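Local coordinates for protein 3-chlorocatechol 1,2-dioxygenase (Rhodococcus opacus, PDB 2BOY) that probably cleaves the ring of catechols such as 3-chlorocatechol between the two hydroxylated carbons, using a non-haem ferric iron as an intradiol dioxygenase, at residues Tyr78-Ala83 with Leu144-Ile149; Arg106-Asp111 with Asn154-Leu159; Val120-Trp125 with Leu192-Ala197; Leu204-Tyr209 with Tyr247-Gly252. One frame throughout, in Å; residues are numbered along the deposited sequence. Where two conformers were deposited one is given.

Contact 1 of 4, residues Tyr78-Ala83 with Leu144-Ile149; sequences YFIPGA and LFRGKI. With BHO (benzhydroxamic acid), chain J.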
# COMPACT_ATOMS: atom_id res chain seq x y z
N TYR A 78 14.13 -0.94 -12.68
CA TYR A 78 14.68 -1.84 -13.67
C TYR A 78 16.19 -1.84 -13.80
O TYR A 78 16.70 -2.40 -14.79
CB TYR A 78 14.05 -1.55 -15.06
CG TYR A 78 12.56 -1.80 -15.10
CD1 TYR A 78 11.93 -2.66 -14.18
CD2 TYR A 78 11.79 -1.20 -16.07
CE1 TYR A 78 10.52 -2.89 -14.26
CE2 TYR A 78 10.41 -1.41 -16.15
CZ TYR A 78 9.79 -2.25 -15.26
OH TYR A 78 8.42 -2.41 -15.41
N PHE A 79 16.91 -1.28 -12.84
CA PHE A 79 18.37 -1.41 -12.87
C PHE A 79 18.73 -2.86 -12.60
O PHE A 79 18.08 -3.49 -11.76
CB PHE A 79 19.04 -0.57 -11.76
CG PHE A 79 20.52 -0.77 -11.65
CD1 PHE A 79 21.37 -0.40 -12.70
CD2 PHE A 79 21.08 -1.32 -10.48
CE1 PHE A 79 22.74 -0.59 -12.59
CE2 PHE A 79 22.49 -1.51 -10.36
CZ PHE A 79 23.31 -1.16 -11.41
N ILE A 80 19.76 -3.36 -13.29
CA ILE A 80 20.33 -4.67 -13.03
C ILE A 80 21.87 -4.57 -12.94
O ILE A 80 22.54 -4.12 -13.91
CB ILE A 80 19.91 -5.69 -14.15
CG1 ILE A 80 18.36 -5.79 -14.30
CG2 ILE A 80 20.58 -7.05 -13.88
CD1 ILE A 80 17.61 -6.71 -13.25
N PRO A 81 22.44 -4.96 -11.80
CA PRO A 81 23.89 -4.87 -11.61
C PRO A 81 24.60 -5.86 -12.48
O PRO A 81 23.99 -6.82 -12.97
CB PRO A 81 24.07 -5.27 -10.12
CG PRO A 81 22.91 -6.21 -9.88
CD PRO A 81 21.77 -5.48 -10.59
N GLY A 82 25.89 -5.61 -12.69
CA GLY A 82 26.71 -6.54 -13.41
C GLY A 82 26.82 -6.35 -14.92
O GLY A 82 27.37 -7.23 -15.58
N ALA A 83 26.31 -5.25 -15.47
CA ALA A 83 26.42 -5.04 -16.94
C ALA A 83 27.87 -5.11 -17.41
O ALA A 83 28.79 -4.74 -16.66
CB ALA A 83 25.78 -3.66 -17.34
N LEU A 144 21.07 -6.93 -22.79
CA LEU A 144 20.84 -6.10 -23.97
C LEU A 144 20.66 -4.67 -23.43
O LEU A 144 19.91 -4.49 -22.45
CB LEU A 144 19.56 -6.49 -24.67
CG LEU A 144 19.46 -5.99 -26.11
CD1 LEU A 144 20.43 -6.89 -26.97
CD2 LEU A 144 18.04 -6.07 -26.56
N PHE A 145 21.30 -3.69 -24.06
CA PHE A 145 21.11 -2.26 -23.73
C PHE A 145 21.41 -1.95 -22.26
O PHE A 145 20.80 -1.08 -21.67
CB PHE A 145 19.70 -1.77 -24.10
CG PHE A 145 19.54 -1.53 -25.58
CD1 PHE A 145 18.69 -2.34 -26.34
CD2 PHE A 145 20.32 -0.57 -26.21
CE1 PHE A 145 18.59 -2.14 -27.72
CE2 PHE A 145 20.22 -0.34 -27.59
CZ PHE A 145 19.35 -1.14 -28.34
N ARG A 146 22.43 -2.64 -21.74
CA ARG A 146 22.99 -2.35 -20.41
C ARG A 146 24.51 -2.42 -20.52
O ARG A 146 25.06 -3.43 -21.01
CB ARG A 146 22.50 -3.43 -19.43
CG ARG A 146 20.98 -3.44 -19.22
CD ARG A 146 20.45 -4.54 -18.28
NE ARG A 146 19.00 -4.53 -18.15
CZ ARG A 146 18.29 -3.77 -17.29
NH1 ARG A 146 18.90 -2.89 -16.46
NH2 ARG A 146 16.97 -3.89 -17.27
N GLY A 147 25.21 -1.38 -20.04
CA GLY A 147 26.67 -1.40 -20.14
C GLY A 147 27.36 -0.45 -19.18
O GLY A 147 26.75 0.55 -18.74
N LYS A 148 28.63 -0.73 -18.93
CA LYS A 148 29.46 0.14 -18.12
C LYS A 148 30.58 0.72 -18.98
O LYS A 148 31.22 -0.00 -19.74
CB LYS A 148 30.09 -0.64 -16.98
CG LYS A 148 29.06 -1.14 -15.98
CD LYS A 148 29.70 -2.04 -15.00
CE LYS A 148 28.77 -2.36 -13.85
NZ LYS A 148 29.57 -3.11 -12.88
N ILE A 149 30.82 2.02 -18.82
CA ILE A 149 31.90 2.72 -19.50
C ILE A 149 32.64 3.60 -18.49
O ILE A 149 32.21 3.75 -17.33
CB ILE A 149 31.32 3.58 -20.60
CG1 ILE A 149 30.20 4.41 -20.01
CG2 ILE A 149 30.73 2.70 -21.71
CD1 ILE A 149 29.80 5.58 -20.82
C1 BHO J . 10.73 3.40 -14.66
C2 BHO J . 10.41 4.33 -13.55
C3 BHO J . 9.25 4.10 -12.81
C4 BHO J . 8.41 3.03 -13.15
C5 BHO J . 8.72 2.18 -14.19
C6 BHO J . 9.87 2.36 -14.97
C BHO J . 11.97 3.64 -15.45
O1 BHO J . 12.36 4.76 -15.52
N BHO J . 12.65 2.74 -16.13
O2 BHO J . 13.00 1.64 -15.68
O HOH W 1 21.54 -2.42 -15.77
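R146, at the start of strand 146-149, reaches across to an irregular loop and grips the backbone carbonyl of Y78, so this is a side-chain-to-main-chain contact that ties the loop carrying Y78 to the start of that strand. Both terminal nitrogens close on one oxygen: R146 NH1 lies 2.8 Å and NH2 2.9 Å from Y78 O. The oxygen sits at the end of the guanidinium, close to its plane, and each N-H meets it at a bent angle near 140°. The arginine chain, extended from CG to NE, brings the guanidinium to the Y78 carbonyl. I80 CG1 lies over the centre of one guanidinium face, 3.6 Å from R146 CZ, and a water accepting from R146 NH1 donates to I80 O. S134 OG takes up R146 NE. Farther along the strand A83 CB rests on the backbone at 3.6 Å from G147 N, and K148 CD runs past A83 O at 3.3 Å. At the loop's inner end the ring of Y78 approaches the bound benzhydroxamic acid, with CD2 3.1 Å from BHO O2, while its OH bonds to Y167. The loop carrying Y78 thus lines the benzhydroxamate pocket beside the ferric site of this intradiol dioxygenase.

Contact 2 of 4, residues Arg106-Asp111 with Asn154-Leu159; sequences RGEVVD and NGRFTL
G107 and F157 face each other as a hydrogen-bonded antiparallel pair, with G107 N 2.9 Å from F157 O and F157 N 3.1 Å from G107 O. A third bond, from V109 N to G155 O at 2.8 Å, ties the turn before strand 156-159 to V109 of the partner strand. On the inner face the F157 ring folds back over the glycine: G107 CA stands 3.8 Å from the ring centroid, 19° off its normal, a CH-π contact. The ring gets there because CG is placed between the backbone N and the carbonyl carbon (chi1 62°). E108 and R156 form a non-hydrogen-bonded pair whose side chains meet on the other face. There the carboxylate stacks on the guanidinium with their planes 24° apart; E108 OE2 is 3.5 Å from R156 NH2, a salt bridge of charges alone, since no N-H points at the oxygen. Water bridges on this side, one molecule donating to both E108 OE2 and N154 O. Another water donates to G107 O and is held only weakly by R156 NH1. Farther out, D152 OD1 accepts from the backbone N of both N154 and R156 and so shapes the turn. Strand 102-110 continues the sheet through its other edge to strand 241-250, the E108 backbone bonding to those of Y247 and F249, while F157 packs inward on L122 of strand 121-125.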
# COMPACT_ATOMS: atom_id res chain seq x y z
N ARG A 106 27.74 11.81 -26.86
CA ARG A 106 29.05 12.33 -26.46
C ARG A 106 28.91 12.85 -25.04
O ARG A 106 28.20 13.86 -24.80
CB ARG A 106 29.49 13.46 -27.41
CG ARG A 106 29.64 12.98 -28.86
CD ARG A 106 30.00 14.10 -29.88
NE ARG A 106 29.91 13.61 -31.28
CZ ARG A 106 30.75 12.72 -31.79
NH1 ARG A 106 31.71 12.28 -30.99
NH2 ARG A 106 30.66 12.31 -33.06
N GLY A 107 29.56 12.16 -24.10
CA GLY A 107 29.47 12.51 -22.69
C GLY A 107 30.73 13.20 -22.18
O GLY A 107 31.83 13.01 -22.71
N GLU A 108 30.55 14.02 -21.15
CA GLU A 108 31.67 14.60 -20.43
C GLU A 108 31.25 14.61 -18.96
O GLU A 108 30.06 14.86 -18.64
CB GLU A 108 31.97 16.05 -20.92
CG GLU A 108 33.24 16.66 -20.28
CD GLU A 108 33.45 18.14 -20.60
OE1 GLU A 108 32.45 18.87 -20.81
OE2 GLU A 108 34.63 18.58 -20.58
N VAL A 109 32.21 14.35 -18.08
CA VAL A 109 31.98 14.45 -16.64
C VAL A 109 33.05 15.40 -16.07
O VAL A 109 34.25 15.16 -16.30
CB VAL A 109 32.04 13.10 -15.89
CG1 VAL A 109 31.63 13.32 -14.39
CG2 VAL A 109 31.13 11.97 -16.56
N VAL A 110 32.60 16.44 -15.36
CA VAL A 110 33.51 17.42 -14.75
C VAL A 110 33.29 17.48 -13.24
O VAL A 110 32.29 16.98 -12.75
CB VAL A 110 33.30 18.80 -15.36
CG1 VAL A 110 33.62 18.79 -16.89
CG2 VAL A 110 31.85 19.38 -15.03
N ASP A 111 34.22 18.10 -12.49
CA ASP A 111 33.99 18.33 -11.07
C ASP A 111 33.34 19.71 -10.88
O ASP A 111 33.05 20.41 -11.85
CB ASP A 111 35.29 18.17 -10.26
CG ASP A 111 36.37 19.17 -10.65
OD1 ASP A 111 36.04 20.25 -11.19
OD2 ASP A 111 37.58 18.94 -10.46
N ASN A 154 40.34 12.98 -20.54
CA ASN A 154 39.71 14.28 -20.70
C ASN A 154 38.32 14.33 -20.10
O ASN A 154 37.61 15.29 -20.32
CB ASN A 154 39.66 14.67 -22.17
CG ASN A 154 41.06 14.75 -22.78
OD1 ASN A 154 41.98 15.28 -22.16
ND2 ASN A 154 41.22 14.23 -23.99
N GLY A 155 37.92 13.30 -19.37
CA GLY A 155 36.59 13.27 -18.76
C GLY A 155 35.48 12.96 -19.76
O GLY A 155 34.30 13.20 -19.47
N ARG A 156 35.85 12.40 -20.91
CA ARG A 156 34.94 12.22 -22.03
C ARG A 156 34.73 10.76 -22.41
O ARG A 156 35.54 9.88 -22.11
CB ARG A 156 35.46 12.98 -23.26
CG ARG A 156 35.37 14.50 -23.12
CD ARG A 156 35.84 15.27 -24.38
NE ARG A 156 35.80 16.72 -24.16
CZ ARG A 156 34.69 17.48 -24.29
NH1 ARG A 156 33.53 16.95 -24.68
NH2 ARG A 156 34.74 18.78 -24.06
N PHE A 157 33.64 10.52 -23.13
CA PHE A 157 33.43 9.22 -23.77
C PHE A 157 32.45 9.46 -24.91
O PHE A 157 31.72 10.48 -24.94
CB PHE A 157 32.83 8.16 -22.78
CG PHE A 157 31.47 8.53 -22.23
CD1 PHE A 157 30.30 8.23 -22.94
CD2 PHE A 157 31.35 9.21 -21.02
CE1 PHE A 157 29.05 8.58 -22.44
CE2 PHE A 157 30.09 9.57 -20.50
CZ PHE A 157 28.94 9.23 -21.19
N THR A 158 32.44 8.52 -25.84
CA THR A 158 31.49 8.52 -26.94
C THR A 158 30.84 7.18 -26.87
O THR A 158 31.54 6.16 -26.73
CB THR A 158 32.26 8.65 -28.28
OG1 THR A 158 32.83 9.97 -28.39
CG2 THR A 158 31.31 8.57 -29.47
N LEU A 159 29.51 7.16 -26.95
CA LEU A 159 28.76 5.90 -26.79
C LEU A 159 27.81 5.74 -27.97
O LEU A 159 27.05 6.67 -28.28
CB LEU A 159 28.01 5.90 -25.45
CG LEU A 159 27.07 4.70 -25.14
CD1 LEU A 159 27.88 3.42 -25.05
CD2 LEU A 159 26.29 4.93 -23.85
O HOH W 2 32.45 13.81 -25.21
O HOH W 3 37.38 17.81 -21.32

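Contact 3 of 4, residues Val120-Trp125 with Leu192-Ala197; sequences VLLDMW and LHWIIA. With FE (Fe (III) ion), chain I; BHO (benzhydroxamic acid), chain J.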
# COMPACT_ATOMS: atom_id res chain seq x y z
N VAL A 120 35.79 8.04 -14.25
CA VAL A 120 34.44 7.97 -13.69
C VAL A 120 33.80 6.75 -14.31
O VAL A 120 33.97 6.51 -15.51
CB VAL A 120 33.62 9.26 -14.02
CG1 VAL A 120 32.17 9.15 -13.54
CG2 VAL A 120 34.31 10.50 -13.40
N LEU A 121 33.10 5.96 -13.48
CA LEU A 121 32.44 4.75 -13.98
C LEU A 121 30.99 5.11 -14.17
O LEU A 121 30.38 5.74 -13.28
CB LEU A 121 32.57 3.57 -12.99
CG LEU A 121 33.87 2.74 -12.80
CD1 LEU A 121 35.16 3.34 -13.35
CD2 LEU A 121 34.07 2.34 -11.33
N LEU A 122 30.45 4.78 -15.34
CA LEU A 122 29.03 5.06 -15.63
C LEU A 122 28.35 3.75 -16.00
O LEU A 122 28.86 3.01 -16.85
CB LEU A 122 28.84 6.08 -16.77
CG LEU A 122 29.37 7.51 -16.60
CD1 LEU A 122 30.82 7.58 -17.09
CD2 LEU A 122 28.52 8.50 -17.32
N ASP A 123 27.23 3.47 -15.35
CA ASP A 123 26.40 2.33 -15.64
C ASP A 123 25.22 2.90 -16.40
O ASP A 123 24.53 3.77 -15.88
CB ASP A 123 25.90 1.74 -14.32
CG ASP A 123 26.03 0.24 -14.26
OD1 ASP A 123 26.47 -0.28 -13.23
OD2 ASP A 123 25.70 -0.52 -15.17
N MET A 124 24.93 2.41 -17.60
CA MET A 124 23.79 2.96 -18.37
C MET A 124 22.85 1.85 -18.77
O MET A 124 23.32 0.76 -19.08
CB MET A 124 24.31 3.70 -19.60
CG MET A 124 23.31 4.70 -20.24
SD MET A 124 22.03 3.96 -21.35
CE MET A 124 22.76 4.18 -22.99
N TRP A 125 21.54 2.07 -18.63
CA TRP A 125 20.57 1.09 -19.11
C TRP A 125 19.43 1.83 -19.76
O TRP A 125 19.13 2.98 -19.41
CB TRP A 125 20.08 0.11 -18.00
CG TRP A 125 19.28 0.69 -16.85
CD1 TRP A 125 17.96 0.50 -16.61
CD2 TRP A 125 19.78 1.48 -15.74
NE1 TRP A 125 17.59 1.11 -15.43
CE2 TRP A 125 18.67 1.76 -14.89
CE3 TRP A 125 21.05 2.00 -15.39
CZ2 TRP A 125 18.77 2.54 -13.71
CZ3 TRP A 125 21.16 2.79 -14.22
CH2 TRP A 125 20.02 3.06 -13.40
N LEU A 192 17.44 7.52 -21.18
CA LEU A 192 18.63 6.76 -20.88
C LEU A 192 18.82 6.92 -19.38
O LEU A 192 18.76 8.07 -18.90
CB LEU A 192 19.83 7.36 -21.60
CG LEU A 192 19.67 7.53 -23.12
CD1 LEU A 192 20.96 8.10 -23.68
CD2 LEU A 192 19.40 6.10 -23.68
N HIS A 193 19.04 5.80 -18.68
CA HIS A 193 19.29 5.78 -17.19
C HIS A 193 20.79 5.79 -16.94
O HIS A 193 21.51 5.10 -17.65
CB HIS A 193 18.80 4.47 -16.60
CG HIS A 193 17.30 4.36 -16.46
ND1 HIS A 193 16.64 4.89 -15.37
CD2 HIS A 193 16.36 3.75 -17.22
CE1 HIS A 193 15.34 4.64 -15.49
NE2 HIS A 193 15.15 3.97 -16.61
N TRP A 194 21.28 6.45 -15.87
CA TRP A 194 22.71 6.48 -15.60
C TRP A 194 22.93 6.42 -14.09
O TRP A 194 22.20 7.07 -13.34
CB TRP A 194 23.32 7.80 -16.06
CG TRP A 194 23.11 8.11 -17.51
CD1 TRP A 194 22.01 8.69 -18.08
CD2 TRP A 194 24.04 7.88 -18.57
NE1 TRP A 194 22.20 8.80 -19.43
CE2 TRP A 194 23.44 8.33 -19.76
CE3 TRP A 194 25.33 7.32 -18.65
CZ2 TRP A 194 24.08 8.27 -20.99
CZ3 TRP A 194 25.96 7.25 -19.89
CH2 TRP A 194 25.34 7.71 -21.04
N ILE A 195 23.89 5.60 -13.68
CA ILE A 195 24.46 5.69 -12.31
C ILE A 195 25.93 5.96 -12.53
O ILE A 195 26.61 5.20 -13.24
CB ILE A 195 24.21 4.41 -11.49
CG1 ILE A 195 22.71 4.31 -11.13
CG2 ILE A 195 25.07 4.40 -10.15
CD1 ILE A 195 22.30 2.91 -10.59
N ILE A 196 26.43 7.04 -11.94
CA ILE A 196 27.74 7.58 -12.25
C ILE A 196 28.50 7.72 -10.94
O ILE A 196 27.97 8.30 -9.98
CB ILE A 196 27.57 8.95 -12.92
CG1 ILE A 196 26.67 8.79 -14.19
CG2 ILE A 196 28.95 9.58 -13.31
CD1 ILE A 196 26.11 10.12 -14.68
N ALA A 197 29.72 7.19 -10.91
CA ALA A 197 30.43 7.09 -9.64
C ALA A 197 31.95 7.28 -9.82
O ALA A 197 32.53 6.88 -10.83
CB ALA A 197 30.17 5.71 -9.04
FE FE I . 13.28 3.39 -17.58
C1 BHO J . 10.73 3.40 -14.66
C2 BHO J . 10.41 4.33 -13.55
C3 BHO J . 9.25 4.10 -12.81
C4 BHO J . 8.41 3.03 -13.15
C5 BHO J . 8.72 2.18 -14.19
C6 BHO J . 9.87 2.36 -14.97
C BHO J . 11.97 3.64 -15.45
O1 BHO J . 12.36 4.76 -15.52
N BHO J . 12.65 2.74 -16.13
O2 BHO J . 13.00 1.64 -15.68
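W125 and H193 stack at the iron end of an antiparallel ladder, the tryptophan five-membered ring and the imidazole lying 4.1 Å apart between centroids with planes at 6°, an offset stack. The indole covers one imidazole face, and I195 CD1 touches W125 CH2 at 3.6 Å. W125 adopts the less common rotamer with CG between the backbone N and carbonyl carbon (chi1 66°), which turns its ring across the strand toward H193. The opposite sheet face, carrying L122, M124, W194 and I196, is also buried and closely packed: M124 CG sits 3.4 Å from the centroid of the W194 six-membered ring, almost exactly on its normal. M124 SD follows above the same face, a longer Met-aromatic contact, and L122 CD2 meets I196 CG1 at 3.6 Å. Six backbone bonds join the strands, the straightest from D123 N to I195 O (2.8 Å, 174°). The packing thins along the W125 face: D123 and I195, midway, are already partly exposed, and at the far end L121, modelled in two conformers, meets A197 mainly through the backbone. At the buried end H193 NE2 binds the ferric iron at 2.2 Å, with H191 and Y133 completing the protein's share. The stacked indole would restrain the rotation of a metal-binding imidazole, consistent with W125 acting as a second-shell residue that positions the iron ligand.

Contact 4 of 4, residues Leu204-Tyr209 with Tyr247-Gly252; sequences LTTQLY and YKFTLG
Y247 is the first residue of segment 247-252, one side of an interior face-to-face contact in the β-barrel-like core of the dioxygenase fold: strands 204-209 and 247-250 run roughly antiparallel, but their axes stay 9.5 Å apart and the gap is filled mainly by side chains. No hydrogen bond crosses between them. The Y247 ring lies under L208, whose CD2 stands 3.7 Å from the ring centroid and 13° off the normal, a CH-π contact over the centre of the face. Y247 CG is anti to its own backbone N (chi1 -167°), swinging the ring into the interior. K248 turns to the outer side, where it meets E108 of strand 102-110. F249 comes next and is met by L204, T206 and L208 of the facing strand. T206 CG2 arrives at its ring edge, 3.9 Å from F249 CE2, and L208 CD1 approaches F249 CZ at 3.8 Å. L204 crosses F249 at about a right angle, with its CD2 4.1 Å from F249 CD2. Within 247-252 itself, the ring of Y247 lies against one face of F249. The hydroxyl of T206 is engaged with Q71 O, while its methyl serves the hydrophobic side; Q207, next along that strand, faces away from this core, touches the bound benzhydroxamic acid and bonds R188 and I74. W194 also packs against F249, tying this layer to strand 187-197, which bonds along its edge to 204-210. T250 points away, its N bonded to S70 OG, yet T250 O still comes within 4.1 Å of L204 CD2. L251 brings the end of its side chain to the first strand, CD2 touching L204 CB at 3.8 Å.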
# COMPACT_ATOMS: atom_id res chain seq x y z
N LEU A 204 25.95 9.99 -8.80
CA LEU A 204 24.83 10.68 -9.36
C LEU A 204 23.97 9.62 -10.04
O LEU A 204 24.47 8.86 -10.84
CB LEU A 204 25.30 11.71 -10.40
CG LEU A 204 24.25 12.31 -11.35
CD1 LEU A 204 23.14 13.00 -10.57
CD2 LEU A 204 24.91 13.27 -12.36
N THR A 205 22.70 9.55 -9.68
CA THR A 205 21.69 8.80 -10.46
C THR A 205 20.82 9.74 -11.23
O THR A 205 20.20 10.64 -10.66
CB THR A 205 20.86 7.97 -9.49
OG1 THR A 205 21.71 6.97 -8.91
CG2 THR A 205 19.75 7.13 -10.29
N THR A 206 20.66 9.49 -12.53
CA THR A 206 19.88 10.43 -13.31
C THR A 206 19.33 9.75 -14.58
O THR A 206 19.56 8.57 -14.81
CB THR A 206 20.74 11.71 -13.61
OG1 THR A 206 19.91 12.77 -14.11
CG2 THR A 206 21.84 11.48 -14.67
N GLN A 207 18.58 10.52 -15.35
CA GLN A 207 17.97 10.02 -16.60
C GLN A 207 18.07 11.14 -17.59
O GLN A 207 17.96 12.31 -17.22
CB GLN A 207 16.48 9.80 -16.39
CG GLN A 207 16.18 8.62 -15.47
CD GLN A 207 14.75 8.17 -15.54
OE1 GLN A 207 14.11 8.22 -16.60
NE2 GLN A 207 14.25 7.69 -14.42
N LEU A 208 18.21 10.81 -18.88
CA LEU A 208 18.19 11.88 -19.89
C LEU A 208 17.09 11.56 -20.89
O LEU A 208 16.95 10.42 -21.26
CB LEU A 208 19.56 11.98 -20.59
CG LEU A 208 20.70 12.35 -19.61
CD1 LEU A 208 22.08 12.22 -20.25
CD2 LEU A 208 20.49 13.77 -19.04
N TYR A 209 16.33 12.56 -21.28
CA TYR A 209 15.14 12.44 -22.13
C TYR A 209 15.42 13.17 -23.44
O TYR A 209 16.45 13.81 -23.58
CB TYR A 209 13.98 13.12 -21.44
CG TYR A 209 13.70 12.59 -20.05
CD1 TYR A 209 14.24 13.21 -18.93
CD2 TYR A 209 12.89 11.45 -19.87
CE1 TYR A 209 14.00 12.71 -17.66
CE2 TYR A 209 12.65 10.94 -18.60
CZ TYR A 209 13.21 11.58 -17.50
OH TYR A 209 12.96 11.10 -16.24
N TYR A 247 26.11 15.67 -23.65
CA TYR A 247 25.69 16.04 -22.30
C TYR A 247 26.89 16.16 -21.40
O TYR A 247 27.83 15.37 -21.51
CB TYR A 247 24.72 15.02 -21.68
CG TYR A 247 24.05 15.53 -20.43
CD1 TYR A 247 22.97 16.44 -20.50
CD2 TYR A 247 24.49 15.12 -19.18
CE1 TYR A 247 22.36 16.95 -19.32
CE2 TYR A 247 23.92 15.58 -18.03
CZ TYR A 247 22.85 16.51 -18.10
OH TYR A 247 22.28 16.95 -16.93
N LYS A 248 26.83 17.10 -20.48
CA LYS A 248 27.89 17.25 -19.49
C LYS A 248 27.34 17.01 -18.11
O LYS A 248 26.44 17.75 -17.65
CB LYS A 248 28.49 18.66 -19.54
CG LYS A 248 29.53 18.93 -18.44
CD LYS A 248 30.09 20.39 -18.44
CE LYS A 248 29.15 21.38 -17.72
NZ LYS A 248 29.36 22.85 -18.10
N PHE A 249 27.89 15.98 -17.44
CA PHE A 249 27.54 15.63 -16.06
C PHE A 249 28.54 16.28 -15.08
O PHE A 249 29.72 16.46 -15.40
CB PHE A 249 27.66 14.12 -15.83
CG PHE A 249 26.80 13.25 -16.76
CD1 PHE A 249 27.35 12.72 -17.91
CD2 PHE A 249 25.50 12.90 -16.39
CE1 PHE A 249 26.61 11.86 -18.75
CE2 PHE A 249 24.73 12.05 -17.24
CZ PHE A 249 25.32 11.53 -18.40
N THR A 250 28.05 16.63 -13.89
CA THR A 250 28.94 17.16 -12.84
C THR A 250 28.85 16.30 -11.59
O THR A 250 27.76 15.96 -11.17
CB THR A 250 28.62 18.60 -12.51
OG1 THR A 250 28.79 19.41 -13.67
CG2 THR A 250 29.68 19.16 -11.50
N LEU A 251 30.01 15.96 -11.01
CA LEU A 251 30.03 15.31 -9.69
C LEU A 251 30.64 16.26 -8.65
O LEU A 251 31.56 17.03 -8.96
CB LEU A 251 30.86 14.02 -9.74
CG LEU A 251 30.47 12.84 -10.67
CD1 LEU A 251 31.29 11.58 -10.41
CD2 LEU A 251 28.96 12.56 -10.49
N GLY A 252 30.14 16.16 -7.41
CA GLY A 252 30.65 17.01 -6.34
C GLY A 252 31.40 16.13 -5.37
O GLY A 252 31.06 14.97 -5.21

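In the fold
All four contacts reach one curled sheet, contact 1 through strand 146-150. Contact 1 joins contact 3 through neighbouring strands 146-150 and 121-125, with G147 O 2.8 Å from M124 N, and R146 NH1 lies 3.5 Å from W125 CD1. Contacts 3 and 4 have centres 8 Å apart and share the 187-197/204-210 edge, where H193 CE1 comes 3.4 Å from Q207 NE2. Contact 2 joins contact 4 through E108 O and F249 N, 2.7 Å apart, and packs F157 CE2 3.7 Å from L122 CD2 of contact 3. Y78, H193 and Q207 bring contacts 1, 3 and 4 to the benzhydroxamate pocket, whereas contact 2 lies away from the iron site.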